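Local coordinates for protein Amuc_1102 (Akkermansia muciniphila, PDB 7DSZ) that is of unconfirmed function but adopts an immunoglobulin-like fold related to archaeal type IV pilus proteins and may therefore contribute to a pilus-like assembly, at residues C[21-26]-C[139-144]; C[75-80]-C[95-100]. All blocks are in the same frame, centred on the assembly; numbering follows the deposited sequence. Where two conformers were deposited one is given.

Contact 1: residues C[21-26]-C[139-144]; sequences VSLEKL and VVVEYN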
loop_
_atom_site.group_PDB
_atom_site.type_symbol
_atom_site.label_atom_id
_atom_site.label_comp_id
_atom_site.label_asym_id
_atom_site.label_seq_id
_atom_site.Cartn_x
_atom_site.Cartn_y
_atom_site.Cartn_z
ATOM N N VAL C 21 18.393 7.533 -21.810
ATOM C CA VAL C 21 18.681 6.873 -20.543
ATOM C C VAL C 21 19.900 5.980 -20.733
ATOM O O VAL C 21 19.910 5.104 -21.606
ATOM C CB VAL C 21 17.473 6.058 -20.053
ATOM C CG1 VAL C 21 17.822 5.324 -18.775
ATOM C CG2 VAL C 21 16.285 6.987 -19.823
ATOM N N SER C 22 20.935 6.218 -19.940
ATOM C CA SER C 22 22.128 5.384 -19.942
ATOM C C SER C 22 21.985 4.351 -18.830
ATOM O O SER C 22 22.039 4.698 -17.650
ATOM C CB SER C 22 23.384 6.225 -19.739
ATOM O OG SER C 22 24.527 5.393 -19.682
ATOM N N LEU C 23 21.797 3.087 -19.206
ATOM C CA LEU C 23 21.687 1.991 -18.243
ATOM C C LEU C 23 23.033 1.327 -18.009
ATOM O O LEU C 23 23.838 1.191 -18.930
ATOM C CB LEU C 23 20.704 0.927 -18.737
ATOM C CG LEU C 23 19.248 1.323 -18.924
ATOM C CD1 LEU C 23 18.495 0.172 -19.586
ATOM C CD2 LEU C 23 18.617 1.657 -17.560
ATOM N N GLU C 24 23.271 0.904 -16.770
ATOM C CA GLU C 24 24.350 -0.030 -16.509
ATOM C C GLU C 24 23.722 -1.421 -16.470
ATOM O O GLU C 24 22.805 -1.687 -17.242
ATOM C CB GLU C 24 25.100 0.338 -15.225
ATOM C CG GLU C 24 25.629 1.800 -15.226
ATOM C CD GLU C 24 26.552 2.113 -16.406
ATOM O OE1 GLU C 24 27.303 1.210 -16.838
ATOM O OE2 GLU C 24 26.523 3.266 -16.903
ATOM N N LYS C 25 24.200 -2.322 -15.631
ATOM C CA LYS C 25 23.656 -3.674 -15.628
ATOM C C LYS C 25 22.739 -3.879 -14.430
ATOM O O LYS C 25 22.948 -3.292 -13.367
ATOM C CB LYS C 25 24.779 -4.712 -15.594
ATOM C CG LYS C 25 25.755 -4.589 -16.767
ATOM C CD LYS C 25 26.773 -5.714 -16.716
ATOM C CE LYS C 25 27.678 -5.711 -17.931
ATOM N NZ LYS C 25 28.610 -6.876 -17.848
ATOM N N LEU C 26 21.732 -4.734 -14.609
ATOM C CA LEU C 26 20.945 -5.223 -13.475
ATOM C C LEU C 26 21.775 -6.217 -12.671
ATOM O O LEU C 26 22.251 -7.220 -13.216
ATOM C CB LEU C 26 19.660 -5.895 -13.964
ATOM C CG LEU C 26 18.634 -6.182 -12.868
ATOM C CD1 LEU C 26 18.031 -4.889 -12.284
ATOM C CD2 LEU C 26 17.540 -7.073 -13.409
ATOM N N VAL C 139 15.827 -5.355 -18.811
ATOM C CA VAL C 139 15.182 -4.119 -18.383
ATOM C C VAL C 139 14.927 -3.260 -19.610
ATOM O O VAL C 139 15.853 -2.993 -20.380
ATOM C CB VAL C 139 16.041 -3.340 -17.368
ATOM C CG1 VAL C 139 15.354 -2.026 -16.993
ATOM C CG2 VAL C 139 16.308 -4.198 -16.121
ATOM N N VAL C 140 13.687 -2.823 -19.785
ATOM C CA VAL C 140 13.299 -1.916 -20.864
ATOM C C VAL C 140 12.762 -0.636 -20.244
ATOM O O VAL C 140 11.886 -0.687 -19.377
ATOM C CB VAL C 140 12.247 -2.554 -21.789
ATOM C CG1 VAL C 140 11.783 -1.540 -22.856
ATOM C CG2 VAL C 140 12.810 -3.821 -22.441
ATOM N N VAL C 141 13.282 0.511 -20.684
ATOM C CA VAL C 141 12.864 1.811 -20.159
ATOM C C VAL C 141 12.078 2.542 -21.234
ATOM O O VAL C 141 12.550 2.672 -22.371
ATOM C CB VAL C 141 14.067 2.665 -19.717
ATOM C CG1 VAL C 141 13.568 3.979 -19.096
ATOM C CG2 VAL C 141 14.941 1.893 -18.732
ATOM N N GLU C 142 10.899 3.041 -20.873
ATOM C CA GLU C 142 10.076 3.822 -21.786
ATOM C C GLU C 142 9.899 5.242 -21.264
ATOM O O GLU C 142 9.787 5.471 -20.049
ATOM C CB GLU C 142 8.702 3.170 -21.997
ATOM C CG GLU C 142 8.780 1.813 -22.673
ATOM C CD GLU C 142 7.415 1.167 -22.884
ATOM O OE1 GLU C 142 6.396 1.777 -22.509
ATOM O OE2 GLU C 142 7.367 0.040 -23.421
ATOM N N TYR C 143 9.888 6.197 -22.191
ATOM C CA TYR C 143 9.518 7.573 -21.902
ATOM C C TYR C 143 8.376 7.954 -22.832
ATOM O O TYR C 143 8.500 7.822 -24.054
ATOM C CB TYR C 143 10.698 8.538 -22.081
ATOM C CG TYR C 143 10.253 9.969 -21.890
ATOM C CD1 TYR C 143 9.924 10.441 -20.626
ATOM C CD2 TYR C 143 10.105 10.831 -22.972
ATOM C CE1 TYR C 143 9.491 11.731 -20.435
ATOM C CE2 TYR C 143 9.664 12.137 -22.789
ATOM C CZ TYR C 143 9.358 12.577 -21.515
ATOM O OH TYR C 143 8.914 13.865 -21.292
ATOM N N ASN C 144 7.267 8.416 -22.251
ATOM C CA ASN C 144 6.054 8.726 -23.015
ATOM C C ASN C 144 5.673 7.588 -23.962
ATOM O O ASN C 144 5.331 7.804 -25.126
ATOM C CB ASN C 144 6.212 10.040 -23.781
ATOM C CG ASN C 144 5.971 11.256 -22.905
ATOM O OD1 ASN C 144 5.295 11.174 -21.876
ATOM N ND2 ASN C 144 6.512 12.400 -23.318
#
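Val141 is wedged between Val21 and Leu23, where the two layers of the immunoglobulin-like β-sandwich face each other. The strand parts 21-23 and 139-143 belong to different sheets and run nearly antiparallel, at 169°, with their axes 9.4 Å apart, so side chains alone fill the space between the backbones. Val141 serves both neighbours because its methyls are splayed: CG1 stands anti to its own backbone N (chi1 -177°), while CG2 lies anti to the carbonyl carbon. The CG1 methyl meets Val21 CG2 at 4.1 Å, the two valines standing roughly perpendicular. Its other methyl, CG2, is received by the fork of Leu23, 3.9 Å from CD2 and 4.0 Å from CD1, the leucine and valine running antiparallel alongside one another. Here a small branched bump fills the hollow of a larger branched one, with no polar bond between them. Phe58, from strand 50-63, lies against Leu23, so an aromatic ring borders this apolar layer. Past the strand part 21-23 the chain points inward again at Leu26, whose backbone O accepts a hydrogen bond from Gln137 NE2. The Leu26 side chain reaches over to that of Val139, bringing its CD2 methyl to 4.1 Å from Val139 CG2.

Contact 2: residues C[75-80]-C[95-100]; sequences TFKFYI and YKEVKY
Tyr95 OH, 3.5 Å from Lys77 CE across the strands, is held by two polar partners: it donates to Glu97 OE1 at 2.7 Å, on the anti side and 28° out of the carboxylate plane, and accepts from a water. That water in turn accepts from Lys77 NZ, whose salt bridge is to Glu142. With CG anti to the backbone N (chi1 171°), the Tyr95 ring runs alongside Tyr79, and its CD1 lies 3.4 Å from Tyr79 CE2, the planes inclined at 48°. Replacing Tyr95 with an alanine would probably leave Glu97 OE1 without its hydroxyl donor and strip one flank from the Tyr79 ring. On the other side of the sheet Phe76, Phe78, Val98 and Tyr100 pack, while Lys96 departs toward a salt bridge with Glu182. Tyr100 turns its edge to the face of Phe76 in an offset edge-to-face pair, and Phe78 CE1 rests 3.8 Å from Val98 CG2. Paired backbone bonds join Phe76 with Val98 and Phe78 with Lys96, the straightest being Phe78 N to Lys96 O at 2.8 Å. With charged residues and two tyrosines on one side and this layer on the other, it is an antiparallel β-hairpin in one sheet of an immunoglobulin-like sandwich.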
loop_
_atom_site.group_PDB
_atom_site.type_symbol
_atom_site.label_atom_id
_atom_site.label_comp_id
_atom_site.label_asym_id
_atom_site.label_seq_id
_atom_site.Cartn_x
_atom_site.Cartn_y
_atom_site.Cartn_z
ATOM N N THR C 75 9.030 4.757 -17.318
ATOM C CA THR C 75 8.517 3.433 -16.985
ATOM C C THR C 75 9.615 2.399 -17.190
ATOM O O THR C 75 10.197 2.309 -18.276
ATOM C CB THR C 75 7.282 3.104 -17.824
ATOM O OG1 THR C 75 6.226 3.998 -17.458
ATOM C CG2 THR C 75 6.825 1.675 -17.564
ATOM N N PHE C 76 9.926 1.652 -16.138
ATOM C CA PHE C 76 10.896 0.566 -16.200
ATOM C C PHE C 76 10.141 -0.751 -16.247
ATOM O O PHE C 76 9.316 -1.016 -15.375
ATOM C CB PHE C 76 11.815 0.577 -14.976
ATOM C CG PHE C 76 12.958 1.536 -15.085
ATOM C CD1 PHE C 76 12.726 2.904 -15.149
ATOM C CD2 PHE C 76 14.264 1.074 -15.120
ATOM C CE1 PHE C 76 13.785 3.801 -15.244
ATOM C CE2 PHE C 76 15.334 1.970 -15.222
ATOM C CZ PHE C 76 15.080 3.343 -15.290
ATOM N N LYS C 77 10.439 -1.582 -17.242
ATOM C CA LYS C 77 9.861 -2.918 -17.330
ATOM C C LYS C 77 10.962 -3.926 -17.036
ATOM O O LYS C 77 11.999 -3.932 -17.708
ATOM C CB LYS C 77 9.235 -3.152 -18.704
ATOM C CG LYS C 77 8.071 -2.228 -18.975
ATOM C CD LYS C 77 7.525 -2.392 -20.399
ATOM C CE LYS C 77 6.188 -1.647 -20.559
ATOM N NZ LYS C 77 5.663 -1.766 -21.957
ATOM N N PHE C 78 10.758 -4.732 -15.995
ATOM C CA PHE C 78 11.723 -5.738 -15.582
ATOM C C PHE C 78 11.253 -7.119 -16.023
ATOM O O PHE C 78 10.084 -7.461 -15.841
ATOM C CB PHE C 78 11.894 -5.749 -14.066
ATOM C CG PHE C 78 12.487 -4.484 -13.503
ATOM C CD1 PHE C 78 11.670 -3.387 -13.257
ATOM C CD2 PHE C 78 13.834 -4.404 -13.204
ATOM C CE1 PHE C 78 12.197 -2.222 -12.716
ATOM C CE2 PHE C 78 14.383 -3.244 -12.664
ATOM C CZ PHE C 78 13.560 -2.157 -12.413
ATOM N N TYR C 79 12.178 -7.911 -16.567
ATOM C CA TYR C 79 11.923 -9.289 -16.978
ATOM C C TYR C 79 12.970 -10.169 -16.327
ATOM O O TYR C 79 14.173 -9.958 -16.533
ATOM C CB TYR C 79 12.001 -9.456 -18.501
ATOM C CG TYR C 79 11.120 -8.510 -19.277
ATOM C CD1 TYR C 79 11.590 -7.258 -19.654
ATOM C CD2 TYR C 79 9.835 -8.872 -19.652
ATOM C CE1 TYR C 79 10.803 -6.386 -20.372
ATOM C CE2 TYR C 79 9.031 -8.002 -20.373
ATOM C CZ TYR C 79 9.527 -6.756 -20.728
ATOM O OH TYR C 79 8.753 -5.870 -21.446
ATOM N N ILE C 80 12.525 -11.167 -15.572
ATOM C CA ILE C 80 13.421 -12.077 -14.879
ATOM C C ILE C 80 12.960 -13.501 -15.162
ATOM O O ILE C 80 11.773 -13.815 -15.030
ATOM C CB ILE C 80 13.467 -11.786 -13.366
ATOM C CG1 ILE C 80 14.153 -10.430 -13.124
ATOM C CG2 ILE C 80 14.196 -12.907 -12.623
ATOM C CD1 ILE C 80 13.872 -9.794 -11.762
ATOM N N TYR C 95 7.524 -10.630 -14.508
ATOM C CA TYR C 95 7.448 -9.308 -15.116
ATOM C C TYR C 95 6.992 -8.276 -14.102
ATOM O O TYR C 95 6.109 -8.549 -13.282
ATOM C CB TYR C 95 6.475 -9.323 -16.281
ATOM C CG TYR C 95 6.128 -7.967 -16.872
ATOM C CD1 TYR C 95 6.988 -7.348 -17.780
ATOM C CD2 TYR C 95 4.924 -7.339 -16.576
ATOM C CE1 TYR C 95 6.664 -6.127 -18.365
ATOM C CE2 TYR C 95 4.593 -6.111 -17.152
ATOM C CZ TYR C 95 5.481 -5.514 -18.035
ATOM O OH TYR C 95 5.161 -4.316 -18.616
ATOM N N LYS C 96 7.567 -7.077 -14.183
ATOM C CA LYS C 96 7.100 -5.985 -13.340
ATOM C C LYS C 96 7.299 -4.654 -14.049
ATOM O O LYS C 96 8.374 -4.410 -14.606
ATOM C CB LYS C 96 7.846 -5.983 -12.005
ATOM C CG LYS C 96 7.376 -4.903 -11.048
ATOM C CD LYS C 96 5.972 -5.202 -10.535
ATOM C CE LYS C 96 5.674 -4.392 -9.274
ATOM N NZ LYS C 96 4.363 -4.811 -8.656
ATOM N N GLU C 97 6.271 -3.807 -14.013
ATOM C CA GLU C 97 6.358 -2.408 -14.424
ATOM C C GLU C 97 6.498 -1.528 -13.192
ATOM O O GLU C 97 5.700 -1.644 -12.252
ATOM C CB GLU C 97 5.111 -1.968 -15.186
ATOM C CG GLU C 97 5.161 -2.170 -16.658
ATOM C CD GLU C 97 3.852 -1.783 -17.338
ATOM O OE1 GLU C 97 3.188 -2.679 -17.921
ATOM O OE2 GLU C 97 3.492 -0.584 -17.267
ATOM N N VAL C 98 7.500 -0.653 -13.199
ATOM C CA VAL C 98 7.689 0.357 -12.160
ATOM C C VAL C 98 7.700 1.712 -12.848
ATOM O O VAL C 98 8.576 1.977 -13.681
ATOM C CB VAL C 98 8.990 0.135 -11.369
ATOM C CG1 VAL C 98 9.122 1.149 -10.237
ATOM C CG2 VAL C 98 9.055 -1.293 -10.815
ATOM N N LYS C 99 6.735 2.574 -12.513
ATOM C CA LYS C 99 6.693 3.921 -13.077
ATOM C C LYS C 99 7.292 4.870 -12.049
ATOM O O LYS C 99 6.748 5.022 -10.952
ATOM C CB LYS C 99 5.268 4.335 -13.444
ATOM C CG LYS C 99 5.199 5.707 -14.128
ATOM C CD LYS C 99 3.769 6.048 -14.542
ATOM C CE LYS C 99 3.675 7.455 -15.133
ATOM N NZ LYS C 99 3.269 7.465 -16.579
ATOM N N TYR C 100 8.424 5.471 -12.390
ATOM C CA TYR C 100 9.073 6.450 -11.529
ATOM C C TYR C 100 8.589 7.830 -11.921
ATOM O O TYR C 100 8.355 8.089 -13.099
ATOM C CB TYR C 100 10.594 6.377 -11.674
ATOM C CG TYR C 100 11.169 5.136 -11.086
ATOM C CD1 TYR C 100 11.291 4.995 -9.707
ATOM C CD2 TYR C 100 11.556 4.080 -11.903
ATOM C CE1 TYR C 100 11.820 3.842 -9.158
ATOM C CE2 TYR C 100 12.091 2.925 -11.359
ATOM C CZ TYR C 100 12.212 2.814 -9.997
ATOM O OH TYR C 100 12.733 1.671 -9.448
HETATM O O HOH W 1 6.088 6.783 -18.013
HETATM O O HOH W 2 4.872 -4.499 -21.821
#

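Contact 1 joins the two layers of the sandwich, whereas contact 2 builds one of them, and their centres lie 10 Å apart. Strands 134-143 and 70-83 are neighbours in the same sheet: Val140 O lies 2.7 Å from Lys77 N and Glu142 N 2.8 Å from Thr75 O, both probable backbone hydrogen bonds. Phe76 connects the two side-chain clusters, its CE2 packing 3.5 Å from Val141 CG2 and its CD2 3.8 Å from Val139 CG1. In sequence, both strands of the hairpin fall between the two segments of contact 1. Together they illustrate how a sandwich unites bonding within a sheet with interlocking between sheets.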